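Local coordinates for endo-polygalacturonase (Pectobacterium carotovorum subsp. carotovorum, PDB 1BHE), which hydrolyses internal alpha-1,4 linkages between galacturonosyl units of polygalacturonic acid, contributing to maceration and soft-rotting of plant tissue, at residues Phe102-Pro116 with Leu153-Val167. Residues are numbered along the deposited sequence; the frame is centred on the assembly and turned at random.
Sequences FITAVSTTNSGIYGP and LIQINKSKNFTLYNV
Strand 103-106 runs parallel to 154-157 (axes 4.8 Å and 6° apart) and, past a turn, strand 112-114 does the same with 162-165 (4.7 Å, 10°), the backbone bonds alternating in direction as parallel pairing requires. I113 and I154 meet tip to tip, CD1 to CD1 at 3.7 Å, while I113 CD1 also lies in the plane of the F162 ring, at its edge. That ring is flanked: G112 CA makes a CH-pi contact over one face, 4.2 Å from the centroid, and I156 CD1 of its own segment lies over the other, both toward the rim. A105 CB approaches obliquely, 3.9 Å from F162 CE2. At the turn, T108 N to S159 OG (3.0 Å) and S107 N to N157 O link the corners. The S159 hydroxyl, OG anti to its carbonyl carbon (chi1 -69°), accepts from T108 N and donates within 153-167 to N157 O, opposite S107 N across that carbonyl's plane, which fixes it. On the outward side, the Y114 ring crosses T163 obliquely, OH 3.5 Å from T163 CB and CG2. Equivalent strands and turns stacked in register, with aliphatic and aromatic residues filling the interior, mark successive coils of the right-handed parallel beta-helix of family 28 glycosyl hydrolases.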
# COMPACT_ATOMS: atom_id res chain seq x y z
N PHE A 102 -3.20 -13.02 -3.39
CA PHE A 102 -4.57 -13.48 -3.59
C PHE A 102 -5.03 -13.18 -5.01
O PHE A 102 -5.56 -14.05 -5.71
CB PHE A 102 -5.50 -12.85 -2.56
CG PHE A 102 -6.90 -13.39 -2.50
CD1 PHE A 102 -7.23 -14.64 -2.99
CD2 PHE A 102 -7.89 -12.61 -1.92
CE1 PHE A 102 -8.53 -15.12 -2.92
CE2 PHE A 102 -9.19 -13.09 -1.84
CZ PHE A 102 -9.50 -14.33 -2.35
N ILE A 103 -4.86 -11.94 -5.45
CA ILE A 103 -5.22 -11.53 -6.80
C ILE A 103 -3.98 -10.95 -7.48
O ILE A 103 -3.40 -10.01 -6.93
CB ILE A 103 -6.36 -10.51 -6.84
CG1 ILE A 103 -7.65 -11.06 -6.19
CG2 ILE A 103 -6.66 -10.08 -8.28
CD1 ILE A 103 -8.63 -9.94 -5.90
N THR A 104 -3.57 -11.54 -8.59
CA THR A 104 -2.37 -11.05 -9.29
C THR A 104 -2.70 -10.64 -10.72
O THR A 104 -3.36 -11.36 -11.46
CB THR A 104 -1.27 -12.13 -9.33
OG1 THR A 104 -1.03 -12.66 -8.02
CG2 THR A 104 0.04 -11.55 -9.84
N ALA A 105 -2.23 -9.46 -11.12
CA ALA A 105 -2.44 -8.92 -12.46
C ALA A 105 -1.06 -8.67 -13.07
O ALA A 105 -0.33 -7.79 -12.60
CB ALA A 105 -3.23 -7.61 -12.37
N VAL A 106 -0.67 -9.49 -14.03
CA VAL A 106 0.64 -9.39 -14.67
C VAL A 106 0.53 -8.90 -16.10
O VAL A 106 -0.23 -9.46 -16.89
CB VAL A 106 1.32 -10.79 -14.70
CG1 VAL A 106 2.63 -10.72 -15.49
CG2 VAL A 106 1.58 -11.29 -13.29
N SER A 107 1.28 -7.86 -16.45
CA SER A 107 1.25 -7.32 -17.80
C SER A 107 -0.17 -7.07 -18.30
O SER A 107 -0.52 -7.47 -19.41
CB SER A 107 2.03 -8.26 -18.74
OG SER A 107 3.37 -8.33 -18.26
N THR A 108 -0.97 -6.36 -17.51
CA THR A 108 -2.34 -6.04 -17.89
C THR A 108 -2.46 -4.59 -18.32
O THR A 108 -1.67 -3.72 -17.93
CB THR A 108 -3.34 -6.27 -16.73
OG1 THR A 108 -3.03 -5.38 -15.65
CG2 THR A 108 -3.24 -7.70 -16.22
N THR A 109 -3.47 -4.34 -19.14
CA THR A 109 -3.78 -2.99 -19.62
C THR A 109 -5.28 -2.78 -19.41
O THR A 109 -6.08 -3.64 -19.81
CB THR A 109 -3.42 -2.77 -21.10
OG1 THR A 109 -2.01 -2.96 -21.30
CG2 THR A 109 -3.81 -1.38 -21.56
N ASN A 110 -5.69 -1.73 -18.72
CA ASN A 110 -7.10 -1.46 -18.47
C ASN A 110 -7.78 -2.55 -17.65
O ASN A 110 -8.95 -2.88 -17.92
CB ASN A 110 -7.85 -1.23 -19.79
CG ASN A 110 -7.30 -0.06 -20.58
OD1 ASN A 110 -6.88 0.94 -20.01
ND2 ASN A 110 -7.31 -0.18 -21.91
N SER A 111 -7.11 -3.12 -16.66
CA SER A 111 -7.72 -4.13 -15.81
C SER A 111 -8.13 -3.45 -14.50
O SER A 111 -7.59 -2.38 -14.17
CB SER A 111 -6.79 -5.31 -15.52
OG SER A 111 -6.58 -6.09 -16.69
N GLY A 112 -9.03 -4.08 -13.74
CA GLY A 112 -9.46 -3.39 -12.52
C GLY A 112 -10.24 -4.25 -11.54
O GLY A 112 -10.62 -5.38 -11.84
N ILE A 113 -10.41 -3.74 -10.33
CA ILE A 113 -11.14 -4.40 -9.24
C ILE A 113 -12.13 -3.39 -8.68
O ILE A 113 -11.76 -2.26 -8.36
CB ILE A 113 -10.17 -4.87 -8.15
CG1 ILE A 113 -9.29 -6.04 -8.64
CG2 ILE A 113 -10.90 -5.26 -6.87
CD1 ILE A 113 -8.09 -6.28 -7.75
N TYR A 114 -13.41 -3.75 -8.67
CA TYR A 114 -14.50 -2.85 -8.31
C TYR A 114 -15.38 -3.43 -7.21
O TYR A 114 -15.61 -4.64 -7.20
CB TYR A 114 -15.39 -2.59 -9.55
CG TYR A 114 -14.65 -1.94 -10.71
CD1 TYR A 114 -13.87 -2.69 -11.58
CD2 TYR A 114 -14.68 -0.57 -10.89
CE1 TYR A 114 -13.12 -2.09 -12.58
CE2 TYR A 114 -13.96 0.04 -11.90
CZ TYR A 114 -13.18 -0.73 -12.74
OH TYR A 114 -12.46 -0.12 -13.75
N GLY A 115 -15.89 -2.59 -6.31
CA GLY A 115 -16.81 -3.01 -5.26
C GLY A 115 -18.24 -2.56 -5.58
O GLY A 115 -18.65 -2.61 -6.73
N PRO A 116 -19.02 -2.28 -4.54
CA PRO A 116 -18.57 -2.09 -3.19
C PRO A 116 -18.57 -3.26 -2.23
O PRO A 116 -18.64 -3.05 -1.01
CB PRO A 116 -19.53 -0.99 -2.66
CG PRO A 116 -20.82 -1.34 -3.32
CD PRO A 116 -20.46 -1.87 -4.68
N LEU A 153 -2.59 -9.17 -0.71
CA LEU A 153 -3.95 -9.24 -1.23
C LEU A 153 -4.00 -9.01 -2.74
O LEU A 153 -4.55 -9.80 -3.50
CB LEU A 153 -4.87 -8.22 -0.58
CG LEU A 153 -5.68 -8.52 0.66
CD1 LEU A 153 -6.79 -7.47 0.78
CD2 LEU A 153 -6.28 -9.92 0.70
N ILE A 154 -3.44 -7.88 -3.18
CA ILE A 154 -3.49 -7.52 -4.60
C ILE A 154 -2.06 -7.20 -5.05
O ILE A 154 -1.46 -6.30 -4.47
CB ILE A 154 -4.41 -6.32 -4.85
CG1 ILE A 154 -5.89 -6.69 -4.64
CG2 ILE A 154 -4.25 -5.73 -6.24
CD1 ILE A 154 -6.77 -5.47 -4.44
N GLN A 155 -1.57 -7.91 -6.04
CA GLN A 155 -0.22 -7.69 -6.58
C GLN A 155 -0.33 -7.38 -8.06
O GLN A 155 -0.85 -8.18 -8.84
CB GLN A 155 0.62 -8.95 -6.35
CG GLN A 155 2.00 -8.90 -6.98
CD GLN A 155 2.99 -8.05 -6.21
OE1 GLN A 155 3.04 -8.05 -4.98
NE2 GLN A 155 3.81 -7.31 -6.96
N ILE A 156 0.11 -6.20 -8.47
CA ILE A 156 0.01 -5.75 -9.85
C ILE A 156 1.41 -5.49 -10.42
O ILE A 156 2.14 -4.67 -9.88
CB ILE A 156 -0.84 -4.48 -9.97
CG1 ILE A 156 -2.21 -4.65 -9.29
CG2 ILE A 156 -1.02 -4.09 -11.43
CD1 ILE A 156 -2.78 -3.35 -8.75
N ASN A 157 1.78 -6.20 -11.48
CA ASN A 157 3.12 -6.09 -12.05
C ASN A 157 3.12 -5.69 -13.52
O ASN A 157 2.28 -6.16 -14.29
CB ASN A 157 3.83 -7.46 -11.98
CG ASN A 157 3.94 -8.06 -10.61
OD1 ASN A 157 4.00 -7.35 -9.61
ND2 ASN A 157 3.98 -9.37 -10.50
N LYS A 158 4.06 -4.86 -13.93
CA LYS A 158 4.21 -4.41 -15.31
C LYS A 158 2.92 -4.09 -16.03
O LYS A 158 2.74 -4.43 -17.20
CB LYS A 158 4.98 -5.52 -16.07
CG LYS A 158 6.37 -5.68 -15.44
CD LYS A 158 7.17 -6.72 -16.21
CE LYS A 158 7.86 -6.08 -17.40
NZ LYS A 158 8.68 -4.91 -17.01
N SER A 159 2.02 -3.36 -15.37
CA SER A 159 0.71 -3.09 -15.94
C SER A 159 0.51 -1.61 -16.24
O SER A 159 1.24 -0.74 -15.76
CB SER A 159 -0.36 -3.62 -14.97
OG SER A 159 -0.34 -5.04 -14.93
N LYS A 160 -0.48 -1.35 -17.07
CA LYS A 160 -0.86 -0.04 -17.53
C LYS A 160 -2.31 0.29 -17.19
O LYS A 160 -3.20 -0.50 -17.49
CB LYS A 160 -0.73 -0.01 -19.07
CG LYS A 160 -0.68 1.40 -19.66
CD LYS A 160 0.68 1.66 -20.29
CE LYS A 160 0.90 0.83 -21.54
NZ LYS A 160 2.08 1.30 -22.34
N ASN A 161 -2.52 1.48 -16.64
CA ASN A 161 -3.86 1.97 -16.33
C ASN A 161 -4.77 0.96 -15.65
O ASN A 161 -5.82 0.53 -16.13
CB ASN A 161 -4.47 2.56 -17.61
CG ASN A 161 -3.72 3.80 -18.07
OD1 ASN A 161 -3.04 4.51 -17.30
ND2 ASN A 161 -3.82 4.12 -19.36
N PHE A 162 -4.37 0.57 -14.43
CA PHE A 162 -5.11 -0.35 -13.58
C PHE A 162 -6.02 0.49 -12.68
O PHE A 162 -5.61 1.56 -12.24
CB PHE A 162 -4.15 -1.17 -12.70
CG PHE A 162 -4.84 -2.29 -11.95
CD1 PHE A 162 -5.44 -2.06 -10.73
CD2 PHE A 162 -4.90 -3.55 -12.50
CE1 PHE A 162 -6.09 -3.09 -10.06
CE2 PHE A 162 -5.55 -4.58 -11.84
CZ PHE A 162 -6.15 -4.36 -10.62
N THR A 163 -7.23 0.01 -12.40
CA THR A 163 -8.18 0.75 -11.57
C THR A 163 -8.61 -0.05 -10.35
O THR A 163 -8.92 -1.23 -10.47
CB THR A 163 -9.46 1.08 -12.38
OG1 THR A 163 -9.11 1.95 -13.47
CG2 THR A 163 -10.50 1.77 -11.50
N LEU A 164 -8.65 0.59 -9.19
CA LEU A 164 -9.12 0.01 -7.94
C LEU A 164 -10.22 0.98 -7.45
O LEU A 164 -9.87 2.09 -7.07
CB LEU A 164 -8.02 -0.01 -6.89
CG LEU A 164 -7.79 -1.18 -5.95
CD1 LEU A 164 -7.22 -0.71 -4.62
CD2 LEU A 164 -8.99 -2.08 -5.74
N TYR A 165 -11.49 0.57 -7.51
CA TYR A 165 -12.54 1.53 -7.19
C TYR A 165 -13.68 1.07 -6.30
O TYR A 165 -14.21 -0.02 -6.51
CB TYR A 165 -13.18 1.91 -8.55
CG TYR A 165 -14.35 2.86 -8.47
CD1 TYR A 165 -14.22 4.15 -7.97
CD2 TYR A 165 -15.61 2.45 -8.91
CE1 TYR A 165 -15.31 5.01 -7.91
CE2 TYR A 165 -16.70 3.31 -8.87
CZ TYR A 165 -16.54 4.58 -8.36
OH TYR A 165 -17.63 5.43 -8.31
N ASN A 166 -14.09 1.96 -5.39
CA ASN A 166 -15.30 1.72 -4.59
C ASN A 166 -15.30 0.33 -4.00
O ASN A 166 -16.24 -0.42 -4.22
CB ASN A 166 -16.47 1.93 -5.56
CG ASN A 166 -17.85 1.94 -4.93
OD1 ASN A 166 -18.00 2.29 -3.76
ND2 ASN A 166 -18.85 1.53 -5.71
N VAL A 167 -14.28 -0.05 -3.24
CA VAL A 167 -14.17 -1.40 -2.69
C VAL A 167 -13.50 -1.43 -1.33
O VAL A 167 -12.71 -0.53 -1.00
CB VAL A 167 -13.39 -2.23 -3.74
CG1 VAL A 167 -11.97 -1.68 -3.91
CG2 VAL A 167 -13.35 -3.70 -3.39
O HOH W 1 -4.23 -2.74 -15.95
O HOH W 2 -8.55 1.88 -17.79
O HOH W 3 -5.19 2.61 -21.32
O HOH W 4 -8.59 0.18 -15.68
O HOH W 5 -17.89 -0.13 -8.14